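Papillomavirus transcription factor E2 (Human papillomavirus type 18, PDB 1QQH) probably regulates viral transcription through its N-terminal activation domain, most of which this fragment represents. Local coordinates at residues 44-54 with 64-74; 85-93 with 102-110. The protein carries 1 engineered substitution. One frame throughout, in Å; residues are numbered along the deposited sequence.

Contact 1. Residues 44-54 with 64-74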
# COMPACT_ATOMS: atom_id res chain seq x y z
N CYS A 44 -11.20 -5.74 -7.56
CA CYS A 44 -11.66 -4.54 -6.86
C CYS A 44 -10.88 -4.36 -5.57
O CYS A 44 -10.24 -5.28 -5.09
CB CYS A 44 -13.13 -4.67 -6.47
SG CYS A 44 -14.32 -4.76 -7.79
N PHE A 45 -10.93 -3.15 -5.02
CA PHE A 45 -10.30 -2.91 -3.74
C PHE A 45 -11.51 -2.73 -2.83
O PHE A 45 -12.59 -2.34 -3.28
CB PHE A 45 -9.42 -1.65 -3.75
CG PHE A 45 -8.13 -1.83 -4.52
CD1 PHE A 45 -7.94 -1.25 -5.77
CD2 PHE A 45 -7.12 -2.64 -4.01
CE1 PHE A 45 -6.78 -1.48 -6.51
CE2 PHE A 45 -5.96 -2.88 -4.74
CZ PHE A 45 -5.79 -2.30 -5.99
N LYS A 46 -11.37 -3.05 -1.56
CA LYS A 46 -12.49 -2.90 -0.65
C LYS A 46 -12.01 -2.67 0.77
O LYS A 46 -10.96 -3.16 1.18
CB LYS A 46 -13.39 -4.14 -0.72
CG LYS A 46 -12.68 -5.49 -0.69
CD LYS A 46 -12.30 -5.95 -2.08
CE LYS A 46 -11.81 -7.38 -2.06
NZ LYS A 46 -11.35 -7.82 -3.42
N LYS A 47 -12.78 -1.89 1.50
CA LYS A 47 -12.44 -1.56 2.87
C LYS A 47 -13.72 -1.53 3.68
O LYS A 47 -14.81 -1.40 3.14
CB LYS A 47 -11.77 -0.18 2.93
CG LYS A 47 -10.47 -0.11 2.15
CD LYS A 47 -9.75 1.22 2.38
CE LYS A 47 -10.43 2.37 1.67
NZ LYS A 47 -9.61 3.61 1.76
N GLY A 48 -13.56 -1.66 5.00
CA GLY A 48 -14.70 -1.63 5.88
C GLY A 48 -15.54 -2.89 5.85
O GLY A 48 -16.75 -2.83 5.63
N GLY A 49 -14.90 -4.02 6.06
CA GLY A 49 -15.61 -5.28 6.07
C GLY A 49 -16.68 -5.30 7.15
O GLY A 49 -16.46 -4.82 8.27
N GLN A 50 -17.84 -5.84 6.80
CA GLN A 50 -18.97 -5.93 7.72
C GLN A 50 -19.51 -7.36 7.63
O GLN A 50 -19.69 -7.89 6.54
CB GLN A 50 -20.05 -4.94 7.32
CG GLN A 50 -20.74 -4.26 8.49
CD GLN A 50 -19.79 -3.35 9.25
OE1 GLN A 50 -19.16 -2.47 8.66
NE2 GLN A 50 -19.69 -3.55 10.56
N THR A 51 -19.78 -7.95 8.78
CA THR A 51 -20.28 -9.32 8.86
C THR A 51 -21.74 -9.50 8.51
O THR A 51 -22.62 -8.89 9.12
CB THR A 51 -20.07 -9.88 10.28
OG1 THR A 51 -18.67 -10.00 10.54
CG2 THR A 51 -20.72 -11.25 10.42
N VAL A 52 -22.00 -10.37 7.53
CA VAL A 52 -23.36 -10.69 7.14
C VAL A 52 -23.59 -12.15 7.53
O VAL A 52 -22.81 -13.03 7.16
CB VAL A 52 -23.58 -10.56 5.62
CG1 VAL A 52 -24.93 -11.15 5.23
CG2 VAL A 52 -23.52 -9.10 5.23
N GLN A 53 -24.64 -12.41 8.30
CA GLN A 53 -24.94 -13.77 8.73
C GLN A 53 -26.11 -14.34 7.95
O GLN A 53 -27.12 -13.67 7.77
CB GLN A 53 -25.31 -13.81 10.20
CG GLN A 53 -24.27 -13.28 11.14
CD GLN A 53 -24.81 -13.25 12.55
OE1 GLN A 53 -25.78 -12.53 12.85
NE2 GLN A 53 -24.20 -14.03 13.44
N VAL A 54 -25.96 -15.57 7.49
CA VAL A 54 -27.01 -16.23 6.75
C VAL A 54 -27.35 -17.54 7.43
O VAL A 54 -26.46 -18.35 7.73
CB VAL A 54 -26.58 -16.54 5.30
CG1 VAL A 54 -27.68 -17.32 4.59
CG2 VAL A 54 -26.29 -15.24 4.56
N MET A 64 -23.84 -19.51 8.17
CA MET A 64 -22.72 -19.05 7.36
C MET A 64 -22.51 -17.54 7.49
O MET A 64 -23.46 -16.77 7.62
CB MET A 64 -22.93 -19.39 5.88
CG MET A 64 -22.46 -20.79 5.50
SD MET A 64 -20.66 -20.97 5.68
CE MET A 64 -20.12 -20.89 3.95
N THR A 65 -21.24 -17.13 7.46
CA THR A 65 -20.90 -15.72 7.56
C THR A 65 -20.24 -15.24 6.28
O THR A 65 -19.48 -15.98 5.65
CB THR A 65 -19.95 -15.47 8.74
OG1 THR A 65 -20.66 -15.65 9.97
CG2 THR A 65 -19.41 -14.05 8.70
N TYR A 66 -20.54 -14.00 5.90
CA TYR A 66 -19.96 -13.38 4.72
C TYR A 66 -19.57 -11.96 5.03
O TYR A 66 -20.07 -11.36 5.99
CB TYR A 66 -20.93 -13.38 3.54
CG TYR A 66 -21.46 -14.73 3.21
CD1 TYR A 66 -22.57 -15.24 3.89
CD2 TYR A 66 -20.82 -15.54 2.28
CE1 TYR A 66 -23.02 -16.51 3.64
CE2 TYR A 66 -21.28 -16.83 2.03
CZ TYR A 66 -22.38 -17.30 2.72
OH TYR A 66 -22.83 -18.57 2.52
N VAL A 67 -18.68 -11.41 4.23
CA VAL A 67 -18.22 -10.05 4.45
C VAL A 67 -18.78 -9.09 3.42
O VAL A 67 -18.61 -9.28 2.22
CB VAL A 67 -16.68 -9.95 4.42
CG1 VAL A 67 -16.24 -8.49 4.59
CG2 VAL A 67 -16.08 -10.80 5.53
N ALA A 68 -19.46 -8.06 3.92
CA ALA A 68 -20.03 -7.02 3.07
C ALA A 68 -19.11 -5.81 3.26
O ALA A 68 -19.01 -5.28 4.37
CB ALA A 68 -21.43 -6.69 3.51
N TRP A 69 -18.45 -5.39 2.20
CA TRP A 69 -17.53 -4.26 2.28
C TRP A 69 -18.20 -2.89 2.27
O TRP A 69 -18.99 -2.58 1.39
CB TRP A 69 -16.53 -4.37 1.13
CG TRP A 69 -15.85 -5.71 1.09
CD1 TRP A 69 -16.15 -6.77 0.28
CD2 TRP A 69 -14.77 -6.15 1.93
NE1 TRP A 69 -15.33 -7.83 0.56
CE2 TRP A 69 -14.47 -7.48 1.57
CE3 TRP A 69 -14.02 -5.54 2.95
CZ2 TRP A 69 -13.46 -8.21 2.20
CZ3 TRP A 69 -13.01 -6.27 3.57
CH2 TRP A 69 -12.74 -7.59 3.19
N ASP A 70 -17.90 -2.07 3.28
CA ASP A 70 -18.49 -0.73 3.35
C ASP A 70 -18.20 0.04 2.07
O ASP A 70 -19.04 0.80 1.58
CB ASP A 70 -17.95 0.07 4.54
CG ASP A 70 -18.59 -0.32 5.86
OD1 ASP A 70 -19.68 -0.93 5.85
OD2 ASP A 70 -18.02 0.01 6.92
N SER A 71 -17.01 -0.15 1.52
CA SER A 71 -16.63 0.54 0.31
C SER A 71 -15.99 -0.38 -0.70
O SER A 71 -15.03 -1.08 -0.39
CB SER A 71 -15.65 1.67 0.65
OG SER A 71 -16.23 2.57 1.58
N VAL A 72 -16.53 -0.38 -1.91
CA VAL A 72 -16.00 -1.21 -2.99
C VAL A 72 -15.46 -0.29 -4.07
O VAL A 72 -16.15 0.63 -4.52
CB VAL A 72 -17.10 -2.10 -3.59
CG1 VAL A 72 -16.55 -2.83 -4.82
CG2 VAL A 72 -17.59 -3.09 -2.54
N TYR A 73 -14.22 -0.54 -4.47
CA TYR A 73 -13.56 0.26 -5.50
C TYR A 73 -13.39 -0.58 -6.76
O TYR A 73 -12.61 -1.53 -6.79
CB TYR A 73 -12.19 0.75 -5.02
CG TYR A 73 -12.24 1.57 -3.75
CD1 TYR A 73 -12.66 1.01 -2.55
CD2 TYR A 73 -11.91 2.93 -3.76
CE1 TYR A 73 -12.73 1.77 -1.38
CE2 TYR A 73 -11.98 3.70 -2.60
CZ TYR A 73 -12.40 3.11 -1.41
OH TYR A 73 -12.49 3.86 -0.26
N TYR A 74 -14.13 -0.21 -7.80
CA TYR A 74 -14.05 -0.92 -9.06
C TYR A 74 -13.57 0.05 -10.12
O TYR A 74 -13.63 1.27 -9.93
CB TYR A 74 -15.42 -1.49 -9.43
CG TYR A 74 -16.48 -0.44 -9.69
CD1 TYR A 74 -16.71 0.04 -10.98
CD2 TYR A 74 -17.27 0.05 -8.64
CE1 TYR A 74 -17.71 0.98 -11.23
CE2 TYR A 74 -18.28 1.00 -8.89
CZ TYR A 74 -18.49 1.45 -10.18
OH TYR A 74 -19.50 2.36 -10.45
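K46 meets W69 through its torsions: chi1 of 46° sets CG between the backbone N and the carbonyl carbon, over the indole, and chi2 of -88° then turns CD and the rest of the chain away from W69. A CH-pi contact results, with CG 3.4 Å from the centroid of the W69 five-membered ring and 12° off its normal. CG1 of V67 lies against the opposite face, so the indole is clamped between two aliphatic groups. Farther out, K46 NZ turns back to C44 O at 3.2 Å.

The two strands form an antiparallel hairpin interrupted by a classic beta bulge: D70 and S71 both face K47. S71 N reaches K47 O at 3.0 Å, whereas D70 N bonds G48 O at 2.7 Å from above its carbonyl plane. G48 has positive phi at this irregular point. Past the bulge the pairing resumes, F45 and Y73 exchanging two backbone bonds. On the face opposite W69, V52 CG2 packs on A68 CB at 3.6 Å, and V54 CG2 approaches Y66 CE1, likewise at 3.6 Å. Beyond the corner at D70, K47 crosses the Y73 side chain obliquely, with CE 3.2 Å from OH. K47 NZ is hydrogen-bonded to D26 O and salt-bridged to E25, which is also hydrogen-bonded to Y73 OH.

K46 NZ also bonds the carbonyl oxygens of L36, T39 and P41. Such a cluster of carbonyls around a buried amine is consistent with a charged lysine stabilised by dipoles, its aliphatic portion left to cover the indole.

Contact 2. Residues 85-93 with 102-110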
# COMPACT_ATOMS: atom_id res chain seq x y z
N ALA A 85 -20.96 1.37 -2.31
CA ALA A 85 -21.23 0.51 -1.16
C ALA A 85 -21.60 -0.90 -1.57
O ALA A 85 -21.96 -1.17 -2.71
CB ALA A 85 -22.35 1.10 -0.32
N THR A 86 -21.50 -1.81 -0.61
CA THR A 86 -21.89 -3.18 -0.87
C THR A 86 -23.34 -3.25 -0.42
O THR A 86 -23.69 -2.70 0.62
CB THR A 86 -21.07 -4.19 -0.05
OG1 THR A 86 -19.85 -4.47 -0.74
CG2 THR A 86 -21.85 -5.49 0.13
N CYS A 87 -24.18 -3.90 -1.21
CA CYS A 87 -25.57 -4.04 -0.85
C CYS A 87 -25.85 -5.46 -0.43
O CYS A 87 -25.43 -6.42 -1.08
CB CYS A 87 -26.46 -3.65 -2.02
SG CYS A 87 -26.40 -1.90 -2.39
N VAL A 88 -26.58 -5.58 0.67
CA VAL A 88 -26.94 -6.86 1.25
C VAL A 88 -28.43 -7.13 1.08
O VAL A 88 -29.25 -6.51 1.76
CB VAL A 88 -26.61 -6.89 2.76
CG1 VAL A 88 -26.93 -8.24 3.35
CG2 VAL A 88 -25.14 -6.54 2.98
N SER A 89 -28.79 -8.04 0.18
CA SER A 89 -30.19 -8.38 -0.03
C SER A 89 -30.37 -9.86 0.27
O SER A 89 -29.40 -10.56 0.56
CB SER A 89 -30.60 -8.14 -1.48
OG SER A 89 -29.97 -9.07 -2.34
N HIS A 90 -31.61 -10.35 0.20
CA HIS A 90 -31.89 -11.75 0.45
C HIS A 90 -31.27 -12.59 -0.67
O HIS A 90 -30.94 -13.75 -0.49
CB HIS A 90 -33.40 -11.98 0.53
CG HIS A 90 -33.78 -13.39 0.86
ND1 HIS A 90 -34.04 -14.34 -0.11
CD2 HIS A 90 -33.92 -14.02 2.05
CE1 HIS A 90 -34.32 -15.50 0.47
NE2 HIS A 90 -34.25 -15.33 1.78
N ARG A 91 -31.09 -11.97 -1.84
CA ARG A 91 -30.50 -12.67 -2.98
C ARG A 91 -28.97 -12.84 -2.86
O ARG A 91 -28.41 -13.80 -3.39
CB ARG A 91 -30.82 -11.93 -4.28
CG ARG A 91 -30.04 -12.48 -5.47
CD ARG A 91 -30.41 -11.84 -6.79
NE ARG A 91 -29.42 -12.19 -7.81
CZ ARG A 91 -29.44 -11.74 -9.07
NH1 ARG A 91 -30.41 -10.92 -9.47
NH2 ARG A 91 -28.48 -12.10 -9.91
N GLY A 92 -28.31 -11.92 -2.17
CA GLY A 92 -26.87 -12.02 -2.03
C GLY A 92 -26.21 -10.67 -1.82
O GLY A 92 -26.88 -9.69 -1.46
N LEU A 93 -24.90 -10.60 -2.04
CA LEU A 93 -24.16 -9.34 -1.88
C LEU A 93 -23.81 -8.78 -3.24
O LEU A 93 -23.35 -9.51 -4.13
CB LEU A 93 -22.88 -9.56 -1.09
CG LEU A 93 -22.99 -10.26 0.27
CD1 LEU A 93 -21.61 -10.28 0.92
CD2 LEU A 93 -24.00 -9.54 1.16
N THR A 102 -24.30 -5.76 -9.26
CA THR A 102 -23.33 -6.81 -9.57
C THR A 102 -23.08 -7.66 -8.33
O THR A 102 -22.47 -7.21 -7.37
CB THR A 102 -22.01 -6.19 -10.02
OG1 THR A 102 -22.28 -5.21 -11.03
CG2 THR A 102 -21.07 -7.25 -10.59
N PHE A 103 -23.56 -8.90 -8.35
CA PHE A 103 -23.38 -9.80 -7.22
C PHE A 103 -22.01 -10.47 -7.18
O PHE A 103 -21.47 -10.83 -8.22
CB PHE A 103 -24.45 -10.90 -7.23
CG PHE A 103 -25.82 -10.40 -6.95
CD1 PHE A 103 -26.55 -9.74 -7.93
CD2 PHE A 103 -26.37 -10.54 -5.68
CE1 PHE A 103 -27.80 -9.22 -7.66
CE2 PHE A 103 -27.63 -10.02 -5.39
CZ PHE A 103 -28.35 -9.36 -6.39
N TYR A 104 -21.44 -10.61 -5.99
CA TYR A 104 -20.17 -11.32 -5.85
C TYR A 104 -20.36 -12.50 -4.90
O TYR A 104 -19.40 -13.17 -4.51
CB TYR A 104 -19.04 -10.38 -5.40
CG TYR A 104 -19.22 -9.64 -4.10
CD1 TYR A 104 -18.82 -10.22 -2.89
CD2 TYR A 104 -19.69 -8.33 -4.07
CE1 TYR A 104 -18.89 -9.51 -1.69
CE2 TYR A 104 -19.76 -7.60 -2.89
CZ TYR A 104 -19.35 -8.20 -1.70
OH TYR A 104 -19.39 -7.48 -0.53
N ILE A 105 -21.61 -12.72 -4.52
CA ILE A 105 -22.04 -13.83 -3.68
C ILE A 105 -23.55 -13.98 -3.87
O ILE A 105 -24.31 -13.04 -3.67
CB ILE A 105 -21.78 -13.61 -2.18
CG1 ILE A 105 -20.28 -13.77 -1.88
CG2 ILE A 105 -22.55 -14.63 -1.37
CD1 ILE A 105 -19.95 -13.89 -0.41
N GLU A 106 -23.96 -15.17 -4.31
CA GLU A 106 -25.36 -15.47 -4.54
C GLU A 106 -25.76 -16.45 -3.45
O GLU A 106 -25.21 -17.55 -3.35
CB GLU A 106 -25.54 -16.10 -5.92
CG GLU A 106 -25.17 -15.18 -7.08
CD GLU A 106 -26.32 -14.29 -7.51
OE1 GLU A 106 -27.30 -14.16 -6.74
OE2 GLU A 106 -26.25 -13.72 -8.62
N PHE A 107 -26.70 -16.04 -2.61
CA PHE A 107 -27.15 -16.87 -1.51
C PHE A 107 -27.94 -18.10 -1.94
O PHE A 107 -28.05 -19.06 -1.18
CB PHE A 107 -27.96 -16.03 -0.51
CG PHE A 107 -27.13 -15.03 0.26
CD1 PHE A 107 -27.70 -13.85 0.75
CD2 PHE A 107 -25.78 -15.28 0.53
CE1 PHE A 107 -26.94 -12.93 1.49
CE2 PHE A 107 -25.02 -14.37 1.27
CZ PHE A 107 -25.60 -13.19 1.75
N LYS A 108 -28.48 -18.09 -3.16
CA LYS A 108 -29.22 -19.25 -3.63
C LYS A 108 -28.24 -20.38 -3.93
O LYS A 108 -28.48 -21.53 -3.58
CB LYS A 108 -30.02 -18.94 -4.89
CG LYS A 108 -30.74 -20.17 -5.43
CD LYS A 108 -31.66 -19.86 -6.60
CE LYS A 108 -32.45 -21.09 -7.02
NZ LYS A 108 -33.31 -20.85 -8.21
N SER A 109 -27.14 -20.04 -4.57
CA SER A 109 -26.14 -21.04 -4.91
C SER A 109 -25.49 -21.50 -3.61
O SER A 109 -25.06 -22.64 -3.48
CB SER A 109 -25.09 -20.44 -5.84
OG SER A 109 -23.99 -19.92 -5.10
N GLU A 110 -25.44 -20.60 -2.65
CA GLU A 110 -24.84 -20.89 -1.36
C GLU A 110 -25.72 -21.84 -0.54
O GLU A 110 -25.21 -22.62 0.27
CB GLU A 110 -24.64 -19.60 -0.59
CG GLU A 110 -23.56 -19.65 0.42
CD GLU A 110 -22.17 -19.64 -0.19
OE1 GLU A 110 -22.03 -19.37 -1.40
OE2 GLU A 110 -21.21 -19.88 0.56
O HOH W 1 -29.53 -15.86 -4.59
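R91 meets F103 with a face of its guanidinium and E106 with its edge, where the beta hairpin of strands 92-97 and 100-103 runs on, past a corner at Y104, into strand 105-106 and helix 107-111. Its CG stands anti to the backbone N (chi1 171°), and the chain is extended from there to NE. CB borders F103 CE2, CG comes to 3.4 Å from that same CE2, and CD sits by F103 CZ. NE then turns its N-H to E106 OE1 at 3.1 Å. CZ lies 3.3 Å from F103 CE1, the guanidinium being stacked on the phenyl face with planes 9° apart, an off-centre cation-pi contact. At the tip, NH1 has F103 CE1 as its nearest neighbour across the contact, and NH2 completes the salt bridge to E106 OE2 at 3.0 Å.

Guanidinium and carboxylate are nearly coplanar, 11° apart, and each carboxylate oxygen uses its syn lone pair. This side-on, two-nitrogen grip holds the carboxylate of E106, the N-cap residue of the helix, in one orientation, while F103 supports one flat face of the arginine.

Behind this polar cluster, G92 has no side chain, and its CA comes over the F107 ring in a CH-pi contact, 3.7 Å from the centroid. L93 points to the other face of the strand, where its CB lies over Y104 toward the rim of the ring and CD2 touches F107 CZ. At the edge of the Y104 ring, OH is hydrogen-bonded to T86 OG1 at 3.1 Å. F107 also meets Y66, placing the helix start against strand 63-75.

R91 O serves two donors: it receives F107 N directly, and a water donates to it at 2.6 Å from that oxygen while accepting from K108 N at 2.8 Å.

All of contact 1 precedes contact 2 in the sequence, and their centres are about 11 Å apart. Both belong to the same curled antiparallel sheet, where strand 81-89 pairs with 63-75 and with 92-97 and so links hairpin 45-56/63-75 to hairpin 92-97/100-103. Direct touches confirm the junction: Y66 CD2 packs on I105 CD1 at 3.3 Å, V72 CG2 on T86 OG1 at 3.2 Å, and Y66 OH is probably hydrogen-bonded to E110 OE2. Helix 3-19 packs on F45 at one end of contact 1, whereas contact 2 carries the sheet into helix 107-111. Together they form a continuous part of the activation domain's beta scaffold.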